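Local coordinates for Lmo2445 protein (Listeria monocytogenes EGD-e, PDB 5HZL) that is a secreted internalin-like leucine-rich-repeat protein of unknown function that binds calcium ions, at residues 218-229 with 254-265; 239-247 with 274-283. All coordinates share one frame; numbering follows the deposited sequence.

Contact 1. Residues 218-229 with 254-265; sequences LKVFVPFIYQAL and YPTYDGSYMYTI
The side chain of Y226 fills a hollow made by P255, T256, Y257 and S260 to Y263, beside a short antiparallel ladder that pairs strand 219-221 with strand 262-264 in the predicted E-set-like C-terminal domain. S260 O lies over the centre of one ring face, 4.0 Å above its plane, I225 CG2 sits above the opposite face, and T256 O meets the edge. At the ring's tip, Y226 OH makes a weak hydrogen bond to M262 O. With CG beside its backbone N (chi1 -57°), Y226 directs its ring off the helix into this loop.

A second bump is P223, whose CB stands 3.9 Å from the centroid of the Y261 ring, 16° off its normal, a CH-pi contact; Y226 CB borders the same ring at its edge. Beyond it, Y261 reaches the calcium ligand E163. Along the ladder, V220 and Y263 form the hydrogen-bonded pair, and V222 N continues it to Y261 O. Farther along the helix, Y254 points its hydroxyl at I225 O, modelled so close that the bond's length is doubtful, while L229 CD2 rests against the Y254 ring. On the ladder face bearing F221, selenomethionine M262 places SE at the edge of the F221 ring, 5.2 Å from its centroid.

Contact 2. Residues 239-247 with 274-283; sequences LIIIKDNGR and EHLLEISLGY
The imidazole of H275 meets the carboxylate of D244 at its ring edge, with the two planes 30° apart, at one end of an antiparallel ladder between strands 240-244 and 273-281 of the C-terminal beta sheet. H275 ND1 donates to D244 OD1 at 3.1 Å, on that oxygen's syn lone pair, and more weakly to OD2. With NE2 hydrogen-bonded to Q271 O, partners at both nitrogens limit the ring's rotation; two donor nitrogens would be consistent with a protonated ring. With CG anti to the backbone N (chi1 -180°), the D244 carboxylate reaches across to ND1. The N245 amide, obliquely placed, runs nearly parallel to the same ring, the planes differing by 16°.

Here strand 240-244 turns back through a type I' turn from D244 to R247, making a hairpin with strand 247-250. The ladder itself is regular: I241 with S280 and K243 with E278 are hydrogen-bonded pairs, each by two N-H...O bonds. On their face, K243 NZ and E278 OE2 form a salt bridge at 3.4 Å. The other face is apolar near I240, whose CD1 abuts I279 CG2 and whose CG1 abuts L281 CD2, both at 3.9 Å. Where the turn begins, N245 N binds L276 O, and L276 N returns a 2.9 Å bond to N245 OD1, approaching from above the amide plane rather than along a lone pair.

Overall arrangement
Contacts 1 and 2 have centres 15 Å apart, and both belong to the C-terminal, probably E-set-like, domain. Their segments alternate along the chain (218-229, 239-247, 254-265, 274-283), so the chain between the segments of either contact includes one segment of the other. Contact 2 belongs to a mixed five-stranded sheet; contact 1 is a separate two-stranded ladder with a helix, packed against that sheet. The layers meet where F224 packs on L281 and I265 on L277; a probable hydrogen bond joins Y254 OH and Y283 OH. Contact 1 also reaches the leucine-rich-repeat side: Q227 OE1 accepts from I185 N, its side chain close to that of calcium ligand E187, whereas contact 2 lies farther away.

Contact 1. Residues 218-229 with 254-265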
loop_
_atom_site.group_PDB
_atom_site.type_symbol
_atom_site.label_atom_id
_atom_site.label_comp_id
_atom_site.label_asym_id
_atom_site.label_seq_id
_atom_site.Cartn_x
_atom_site.Cartn_y
_atom_site.Cartn_z
ATOM N N LEU A 218 12.466 -18.643 22.414
ATOM C CA LEU A 218 12.421 -17.726 21.276
ATOM C C LEU A 218 12.341 -16.209 21.494
ATOM O O LEU A 218 11.464 -15.726 22.213
ATOM C CB LEU A 218 11.191 -18.125 20.456
ATOM C CG LEU A 218 11.010 -17.558 19.062
ATOM C CD1 LEU A 218 12.058 -18.160 18.141
ATOM C CD2 LEU A 218 9.607 -17.884 18.581
ATOM N N LYS A 219 13.231 -15.476 20.813
ATOM C CA LYS A 219 13.292 -14.013 20.868
ATOM C C LYS A 219 12.927 -13.457 19.502
ATOM O O LYS A 219 13.680 -13.615 18.546
ATOM C CB LYS A 219 14.680 -13.545 21.292
ATOM C CG LYS A 219 15.027 -14.091 22.657
ATOM C CD LYS A 219 16.287 -13.541 23.298
ATOM C CE LYS A 219 16.399 -14.177 24.684
ATOM N NZ LYS A 219 17.514 -13.695 25.537
ATOM N N VAL A 220 11.780 -12.787 19.430
ATOM C CA VAL A 220 11.264 -12.214 18.173
ATOM C C VAL A 220 11.347 -10.680 18.113
ATOM O O VAL A 220 11.296 -10.023 19.154
ATOM C CB VAL A 220 9.803 -12.658 17.960
ATOM C CG1 VAL A 220 9.745 -14.172 17.822
ATOM C CG2 VAL A 220 8.898 -12.211 19.109
ATOM N N PHE A 221 11.450 -10.130 16.894
ATOM C CA PHE A 221 11.557 -8.665 16.637
ATOM C C PHE A 221 10.180 -8.103 16.329
ATOM O O PHE A 221 9.670 -8.321 15.224
ATOM C CB PHE A 221 12.528 -8.414 15.469
ATOM C CG PHE A 221 12.659 -6.973 15.063
ATOM C CD1 PHE A 221 13.339 -6.069 15.863
ATOM C CD2 PHE A 221 12.148 -6.525 13.846
ATOM C CE1 PHE A 221 13.478 -4.743 15.483
ATOM C CE2 PHE A 221 12.286 -5.199 13.460
ATOM C CZ PHE A 221 12.950 -4.308 14.280
ATOM N N VAL A 222 9.581 -7.387 17.293
ATOM C CA VAL A 222 8.234 -6.836 17.123
ATOM C C VAL A 222 8.141 -5.408 17.666
ATOM O O VAL A 222 7.642 -5.189 18.781
ATOM C CB VAL A 222 7.178 -7.716 17.845
ATOM C CG1 VAL A 222 5.768 -7.335 17.366
ATOM C CG2 VAL A 222 7.411 -9.203 17.585
ATOM N N PRO A 223 8.604 -4.421 16.879
ATOM C CA PRO A 223 8.567 -3.027 17.317
ATOM C C PRO A 223 7.203 -2.487 17.715
ATOM O O PRO A 223 7.130 -1.630 18.591
ATOM C CB PRO A 223 9.100 -2.269 16.107
ATOM C CG PRO A 223 10.017 -3.225 15.470
ATOM C CD PRO A 223 9.359 -4.562 15.623
ATOM N N PHE A 224 6.150 -2.990 17.079
ATOM C CA PHE A 224 4.784 -2.547 17.360
ATOM C C PHE A 224 4.421 -2.649 18.844
ATOM O O PHE A 224 3.791 -1.742 19.391
ATOM C CB PHE A 224 3.780 -3.352 16.513
ATOM C CG PHE A 224 2.344 -2.958 16.744
ATOM C CD1 PHE A 224 1.592 -3.580 17.732
ATOM C CD2 PHE A 224 1.747 -1.955 15.984
ATOM C CE1 PHE A 224 0.279 -3.212 17.957
ATOM C CE2 PHE A 224 0.431 -1.587 16.205
ATOM C CZ PHE A 224 -0.302 -2.214 17.194
ATOM N N ILE A 225 4.817 -3.753 19.479
ATOM C CA ILE A 225 4.530 -3.983 20.900
ATOM C C ILE A 225 4.980 -2.818 21.786
ATOM O O ILE A 225 4.248 -2.369 22.667
ATOM C CB ILE A 225 5.187 -5.297 21.400
ATOM C CG1 ILE A 225 4.517 -6.501 20.732
ATOM C CG2 ILE A 225 5.048 -5.447 22.914
ATOM C CD1 ILE A 225 5.177 -7.831 21.036
ATOM N N TYR A 226 6.176 -2.321 21.527
ATOM C CA TYR A 226 6.734 -1.247 22.319
ATOM C C TYR A 226 6.251 0.136 21.889
ATOM O O TYR A 226 5.964 0.972 22.731
ATOM C CB TYR A 226 8.252 -1.358 22.280
ATOM C CG TYR A 226 8.744 -2.702 22.768
ATOM C CD1 TYR A 226 8.814 -3.791 21.905
ATOM C CD2 TYR A 226 9.144 -2.886 24.090
ATOM C CE1 TYR A 226 9.265 -5.022 22.347
ATOM C CE2 TYR A 226 9.607 -4.114 24.540
ATOM C CZ TYR A 226 9.664 -5.179 23.666
ATOM O OH TYR A 226 10.117 -6.404 24.085
ATOM N N GLN A 227 6.165 0.372 20.588
ATOM C CA GLN A 227 5.705 1.658 20.045
ATOM C C GLN A 227 4.263 1.976 20.446
ATOM O O GLN A 227 3.913 3.139 20.630
ATOM C CB GLN A 227 5.845 1.656 18.531
ATOM C CG GLN A 227 7.292 1.582 18.074
ATOM C CD GLN A 227 7.448 1.431 16.570
ATOM O OE1 GLN A 227 6.659 0.765 15.897
ATOM N NE2 GLN A 227 8.486 2.036 16.041
ATOM N N ALA A 228 3.439 0.942 20.601
ATOM C CA ALA A 228 2.042 1.112 21.008
ATOM C C ALA A 228 1.918 1.961 22.275
ATOM O O ALA A 228 0.953 2.711 22.430
ATOM C CB ALA A 228 1.385 -0.246 21.226
ATOM N N LEU A 229 2.915 1.851 23.158
ATOM C CA LEU A 229 2.961 2.597 24.425
ATOM C C LEU A 229 2.981 4.110 24.251
ATOM O O LEU A 229 2.583 4.827 25.157
ATOM C CB LEU A 229 4.131 2.124 25.286
ATOM C CG LEU A 229 4.031 0.645 25.677
ATOM C CD1 LEU A 229 5.278 0.197 26.423
ATOM C CD2 LEU A 229 2.771 0.364 26.488
ATOM N N TYR A 254 2.092 -6.544 30.162
ATOM C CA TYR A 254 2.601 -5.861 28.991
ATOM C C TYR A 254 4.049 -5.403 29.282
ATOM O O TYR A 254 4.320 -4.868 30.360
ATOM C CB TYR A 254 1.677 -4.684 28.642
ATOM C CG TYR A 254 1.762 -4.262 27.205
ATOM C CD1 TYR A 254 0.926 -4.849 26.254
ATOM C CD2 TYR A 254 2.673 -3.299 26.784
ATOM C CE1 TYR A 254 0.992 -4.489 24.919
ATOM C CE2 TYR A 254 2.749 -2.922 25.451
ATOM C CZ TYR A 254 1.905 -3.523 24.513
ATOM O OH TYR A 254 1.962 -3.160 23.175
ATOM N N PRO A 255 4.986 -5.631 28.339
ATOM C CA PRO A 255 6.371 -5.220 28.581
ATOM C C PRO A 255 6.603 -3.709 28.581
ATOM O O PRO A 255 5.688 -2.923 28.327
ATOM C CB PRO A 255 7.130 -5.869 27.421
ATOM C CG PRO A 255 6.126 -5.944 26.332
ATOM C CD PRO A 255 4.845 -6.288 27.026
ATOM N N THR A 256 7.843 -3.332 28.873
ATOM C CA THR A 256 8.266 -1.937 28.921
ATOM C C THR A 256 9.471 -1.754 27.996
ATOM O O THR A 256 10.314 -2.648 27.876
ATOM C CB THR A 256 8.651 -1.543 30.359
ATOM O OG1 THR A 256 9.719 -2.373 30.804
ATOM C CG2 THR A 256 7.475 -1.732 31.317
ATOM N N TYR A 257 9.553 -0.600 27.349
ATOM C CA TYR A 257 10.661 -0.319 26.445
ATOM C C TYR A 257 11.890 0.218 27.193
ATOM O O TYR A 257 11.755 1.116 28.042
ATOM C CB TYR A 257 10.226 0.695 25.391
ATOM C CG TYR A 257 11.304 1.004 24.383
ATOM C CD1 TYR A 257 11.708 0.033 23.454
ATOM C CD2 TYR A 257 11.913 2.260 24.330
ATOM C CE1 TYR A 257 12.698 0.298 22.515
ATOM C CE2 TYR A 257 12.901 2.534 23.387
ATOM C CZ TYR A 257 13.287 1.548 22.480
ATOM O OH TYR A 257 14.265 1.796 21.540
ATOM N N ASP A 258 13.076 -0.333 26.889
ATOM C CA ASP A 258 14.338 0.134 27.505
ATOM C C ASP A 258 15.547 0.124 26.549
ATOM O O ASP A 258 16.683 0.238 27.015
ATOM C CB ASP A 258 14.647 -0.552 28.881
ATOM C CG ASP A 258 14.821 -2.084 28.805
ATOM O OD1 ASP A 258 14.797 -2.698 27.718
ATOM O OD2 ASP A 258 14.991 -2.694 29.879
ATOM N N GLY A 259 15.317 0.011 25.234
ATOM C CA GLY A 259 16.439 0.014 24.264
ATOM C C GLY A 259 16.444 -0.974 23.101
ATOM O O GLY A 259 17.318 -0.872 22.226
ATOM N N SER A 260 15.508 -1.933 23.083
ATOM C CA SER A 260 15.420 -2.911 21.967
ATOM C C SER A 260 13.972 -3.274 21.665
ATOM O O SER A 260 13.078 -3.071 22.502
ATOM C CB SER A 260 16.179 -4.210 22.281
ATOM O OG SER A 260 15.497 -5.001 23.242
ATOM N N TYR A 261 13.744 -3.827 20.476
ATOM C CA TYR A 261 12.391 -4.247 20.103
ATOM C C TYR A 261 12.257 -5.763 20.134
ATOM O O TYR A 261 11.335 -6.312 19.544
ATOM C CB TYR A 261 11.959 -3.688 18.746
ATOM C CG TYR A 261 11.872 -2.181 18.659
ATOM C CD1 TYR A 261 11.042 -1.457 19.504
ATOM C CD2 TYR A 261 12.554 -1.483 17.676
ATOM C CE1 TYR A 261 10.937 -0.071 19.415
ATOM C CE2 TYR A 261 12.451 -0.090 17.569
ATOM C CZ TYR A 261 11.637 0.618 18.440
ATOM O OH TYR A 261 11.546 1.999 18.315
HETATM N N MSE A 262 13.163 -6.439 20.835
HETATM C CA MSE A 262 13.090 -7.894 20.927
HETATM C C MSE A 262 12.176 -8.274 22.054
HETATM O O MSE A 262 12.223 -7.678 23.112
HETATM C CB MSE A 262 14.442 -8.538 21.166
HETATM C CG MSE A 262 15.455 -8.156 20.084
HETATM SE SE MSE A 262 14.967 -8.697 18.245
HETATM C CE MSE A 262 15.023 -10.656 18.450
ATOM N N TYR A 263 11.317 -9.261 21.816
ATOM C CA TYR A 263 10.383 -9.764 22.826
ATOM C C TYR A 263 10.645 -11.265 22.959
ATOM O O TYR A 263 10.689 -11.992 21.961
ATOM C CB TYR A 263 8.927 -9.479 22.446
ATOM C CG TYR A 263 7.973 -9.889 23.528
ATOM C CD1 TYR A 263 7.739 -9.063 24.620
ATOM C CD2 TYR A 263 7.309 -11.104 23.482
ATOM C CE1 TYR A 263 6.870 -9.441 25.644
ATOM C CE2 TYR A 263 6.433 -11.487 24.501
ATOM C CZ TYR A 263 6.217 -10.654 25.579
ATOM O OH TYR A 263 5.350 -11.032 26.580
ATOM N N THR A 264 10.847 -11.718 24.190
ATOM C CA THR A 264 11.118 -13.122 24.469
ATOM C C THR A 264 9.825 -13.829 24.818
ATOM O O THR A 264 9.041 -13.299 25.603
ATOM C CB THR A 264 12.091 -13.249 25.658
ATOM O OG1 THR A 264 13.305 -12.577 25.335
ATOM C CG2 THR A 264 12.414 -14.708 25.979
ATOM N N ILE A 265 9.596 -15.003 24.230
ATOM C CA ILE A 265 8.393 -15.782 24.532
ATOM C C ILE A 265 8.823 -17.134 25.104
ATOM O O ILE A 265 9.663 -17.838 24.530
ATOM C CB ILE A 265 7.385 -15.854 23.354
ATOM C CG1 ILE A 265 7.875 -16.682 22.177
ATOM C CG2 ILE A 265 7.062 -14.446 22.874
ATOM C CD1 ILE A 265 6.903 -16.635 21.002
#

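Contact 2. Residues 239-247 with 274-283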
loop_
_atom_site.group_PDB
_atom_site.type_symbol
_atom_site.label_atom_id
_atom_site.label_comp_id
_atom_site.label_asym_id
_atom_site.label_seq_id
_atom_site.Cartn_x
_atom_site.Cartn_y
_atom_site.Cartn_z
ATOM N N LEU A 239 -4.041 -5.281 26.771
ATOM C CA LEU A 239 -3.714 -6.654 27.167
ATOM C C LEU A 239 -2.919 -7.395 26.086
ATOM O O LEU A 239 -2.965 -7.029 24.910
ATOM C CB LEU A 239 -4.982 -7.453 27.538
ATOM C CG LEU A 239 -5.809 -7.066 28.787
ATOM C CD1 LEU A 239 -6.369 -5.639 28.750
ATOM C CD2 LEU A 239 -6.946 -8.067 28.998
ATOM N N ILE A 240 -2.195 -8.437 26.509
ATOM C CA ILE A 240 -1.356 -9.277 25.623
ATOM C C ILE A 240 -1.493 -10.777 25.959
ATOM O O ILE A 240 -1.446 -11.161 27.122
ATOM C CB ILE A 240 0.111 -8.809 25.636
ATOM C CG1 ILE A 240 0.992 -9.777 24.845
ATOM C CG2 ILE A 240 0.644 -8.716 27.054
ATOM C CD1 ILE A 240 2.423 -9.299 24.668
ATOM N N ILE A 241 -1.674 -11.602 24.925
ATOM C CA ILE A 241 -1.864 -13.053 25.052
ATOM C C ILE A 241 -0.856 -13.794 24.177
ATOM O O ILE A 241 -0.556 -13.353 23.078
ATOM C CB ILE A 241 -3.300 -13.499 24.610
ATOM C CG1 ILE A 241 -4.422 -12.874 25.471
ATOM C CG2 ILE A 241 -3.451 -15.021 24.629
ATOM C CD1 ILE A 241 -4.683 -11.398 25.253
ATOM N N ILE A 242 -0.334 -14.913 24.680
ATOM C CA ILE A 242 0.629 -15.773 23.974
ATOM C C ILE A 242 -0.061 -17.121 23.758
ATOM O O ILE A 242 -0.520 -17.738 24.709
ATOM C CB ILE A 242 1.980 -15.922 24.734
ATOM C CG1 ILE A 242 2.912 -14.730 24.457
ATOM C CG2 ILE A 242 2.768 -17.127 24.235
ATOM C CD1 ILE A 242 2.374 -13.374 24.843
ATOM N N LYS A 243 -0.130 -17.568 22.510
ATOM C CA LYS A 243 -0.784 -18.827 22.186
ATOM C C LYS A 243 0.149 -19.756 21.460
ATOM O O LYS A 243 1.123 -19.321 20.854
ATOM C CB LYS A 243 -2.025 -18.587 21.340
ATOM C CG LYS A 243 -2.969 -17.614 22.000
ATOM C CD LYS A 243 -4.340 -17.559 21.364
ATOM C CE LYS A 243 -4.327 -16.991 19.971
ATOM N NZ LYS A 243 -5.732 -16.991 19.489
ATOM N N ASP A 244 -0.177 -21.040 21.529
ATOM C CA ASP A 244 0.602 -22.091 20.906
ATOM C C ASP A 244 -0.375 -22.981 20.162
ATOM O O ASP A 244 -1.202 -23.632 20.783
ATOM C CB ASP A 244 1.332 -22.877 21.990
ATOM C CG ASP A 244 2.189 -24.000 21.433
ATOM O OD1 ASP A 244 2.715 -23.859 20.304
ATOM O OD2 ASP A 244 2.349 -25.025 22.144
ATOM N N ASN A 245 -0.279 -22.994 18.834
ATOM C CA ASN A 245 -1.167 -23.782 17.983
ATOM C C ASN A 245 -2.639 -23.464 18.268
ATOM O O ASN A 245 -3.484 -24.360 18.337
ATOM C CB ASN A 245 -0.866 -25.288 18.110
ATOM C CG ASN A 245 0.499 -25.666 17.549
ATOM O OD1 ASN A 245 0.914 -25.173 16.496
ATOM N ND2 ASN A 245 1.192 -26.571 18.231
ATOM N N GLY A 246 -2.921 -22.175 18.453
ATOM C CA GLY A 246 -4.273 -21.700 18.720
ATOM C C GLY A 246 -4.767 -21.662 20.159
ATOM O O GLY A 246 -5.750 -20.971 20.426
ATOM N N ARG A 247 -4.126 -22.399 21.074
ATOM C CA ARG A 247 -4.546 -22.415 22.486
ATOM C C ARG A 247 -3.685 -21.482 23.313
ATOM O O ARG A 247 -2.485 -21.383 23.073
ATOM C CB ARG A 247 -4.467 -23.820 23.088
ATOM C CG ARG A 247 -5.310 -24.891 22.401
ATOM C CD ARG A 247 -6.776 -24.494 22.254
ATOM N NE ARG A 247 -7.622 -25.646 21.926
ATOM C CZ ARG A 247 -8.178 -26.467 22.826
ATOM N NH1 ARG A 247 -8.000 -26.298 24.142
ATOM N NH2 ARG A 247 -8.929 -27.483 22.406
ATOM N N GLU A 274 6.248 -29.417 15.694
ATOM C CA GLU A 274 5.809 -28.166 15.088
ATOM C C GLU A 274 4.964 -27.342 16.055
ATOM O O GLU A 274 4.114 -27.879 16.755
ATOM C CB GLU A 274 5.009 -28.465 13.819
ATOM C CG GLU A 274 5.782 -29.269 12.774
ATOM C CD GLU A 274 7.007 -28.543 12.227
ATOM O OE1 GLU A 274 7.019 -27.292 12.204
ATOM O OE2 GLU A 274 7.952 -29.232 11.791
ATOM N N HIS A 275 5.211 -26.035 16.088
ATOM C CA HIS A 275 4.484 -25.119 16.957
ATOM C C HIS A 275 4.301 -23.769 16.262
ATOM O O HIS A 275 5.248 -23.211 15.706
ATOM C CB HIS A 275 5.231 -24.905 18.283
ATOM C CG HIS A 275 5.335 -26.129 19.142
ATOM N ND1 HIS A 275 4.338 -26.517 20.016
ATOM C CD2 HIS A 275 6.327 -27.042 19.280
ATOM C CE1 HIS A 275 4.704 -27.621 20.644
ATOM N NE2 HIS A 275 5.908 -27.961 20.216
ATOM N N LEU A 276 3.076 -23.255 16.290
ATOM C CA LEU A 276 2.760 -21.962 15.712
ATOM C C LEU A 276 2.497 -21.059 16.917
ATOM O O LEU A 276 1.508 -21.225 17.631
ATOM C CB LEU A 276 1.535 -22.054 14.807
ATOM C CG LEU A 276 1.110 -20.752 14.136
ATOM C CD1 LEU A 276 2.241 -20.239 13.248
ATOM C CD2 LEU A 276 -0.178 -20.946 13.346
ATOM N N LEU A 277 3.399 -20.117 17.150
ATOM C CA LEU A 277 3.278 -19.208 18.280
ATOM C C LEU A 277 2.629 -17.920 17.843
ATOM O O LEU A 277 2.896 -17.423 16.763
ATOM C CB LEU A 277 4.653 -18.964 18.873
ATOM C CG LEU A 277 5.214 -20.240 19.508
ATOM C CD1 LEU A 277 6.716 -20.164 19.677
ATOM C CD2 LEU A 277 4.521 -20.533 20.826
ATOM N N GLU A 278 1.776 -17.378 18.693
ATOM C CA GLU A 278 1.073 -16.161 18.371
ATOM C C GLU A 278 1.040 -15.179 19.534
ATOM O O GLU A 278 0.817 -15.567 20.670
ATOM C CB GLU A 278 -0.345 -16.520 17.922
ATOM C CG GLU A 278 -1.260 -15.331 17.641
ATOM C CD GLU A 278 -2.624 -15.734 17.099
ATOM O OE1 GLU A 278 -2.699 -16.628 16.225
ATOM O OE2 GLU A 278 -3.629 -15.128 17.534
ATOM N N ILE A 279 1.282 -13.913 19.215
ATOM C CA ILE A 279 1.237 -12.821 20.164
ATOM C C ILE A 279 -0.000 -12.054 19.725
ATOM O O ILE A 279 -0.023 -11.501 18.643
ATOM C CB ILE A 279 2.472 -11.914 20.082
ATOM C CG1 ILE A 279 3.736 -12.721 20.381
ATOM C CG2 ILE A 279 2.349 -10.768 21.078
ATOM C CD1 ILE A 279 5.033 -11.942 20.240
ATOM N N SER A 280 -1.028 -12.050 20.565
ATOM C CA SER A 280 -2.289 -11.375 20.296
ATOM C C SER A 280 -2.368 -10.132 21.171
ATOM O O SER A 280 -2.323 -10.235 22.388
ATOM C CB SER A 280 -3.429 -12.335 20.614
ATOM O OG SER A 280 -4.689 -11.705 20.529
ATOM N N LEU A 281 -2.492 -8.968 20.543
ATOM C CA LEU A 281 -2.571 -7.668 21.224
ATOM C C LEU A 281 -3.991 -7.139 21.096
ATOM O O LEU A 281 -4.666 -7.456 20.126
ATOM C CB LEU A 281 -1.625 -6.706 20.529
ATOM C CG LEU A 281 -0.222 -7.288 20.322
ATOM C CD1 LEU A 281 0.625 -6.388 19.441
ATOM C CD2 LEU A 281 0.456 -7.556 21.653
ATOM N N GLY A 282 -4.449 -6.328 22.045
ATOM C CA GLY A 282 -5.825 -5.790 21.996
ATOM C C GLY A 282 -6.044 -4.689 23.004
ATOM O O GLY A 282 -5.399 -4.699 24.051
ATOM N N TYR A 283 -6.948 -3.743 22.708
ATOM C CA TYR A 283 -7.194 -2.603 23.615
ATOM C C TYR A 283 -8.635 -2.106 23.554
ATOM O O TYR A 283 -9.081 -1.386 24.454
ATOM C CB TYR A 283 -6.241 -1.443 23.268
ATOM C CG TYR A 283 -4.802 -1.880 22.995
ATOM C CD1 TYR A 283 -3.873 -2.079 24.022
ATOM C CD2 TYR A 283 -4.384 -2.116 21.696
ATOM C CE1 TYR A 283 -2.564 -2.496 23.743
ATOM C CE2 TYR A 283 -3.087 -2.528 21.395
ATOM C CZ TYR A 283 -2.171 -2.716 22.415
ATOM O OH TYR A 283 -0.886 -3.125 22.098
#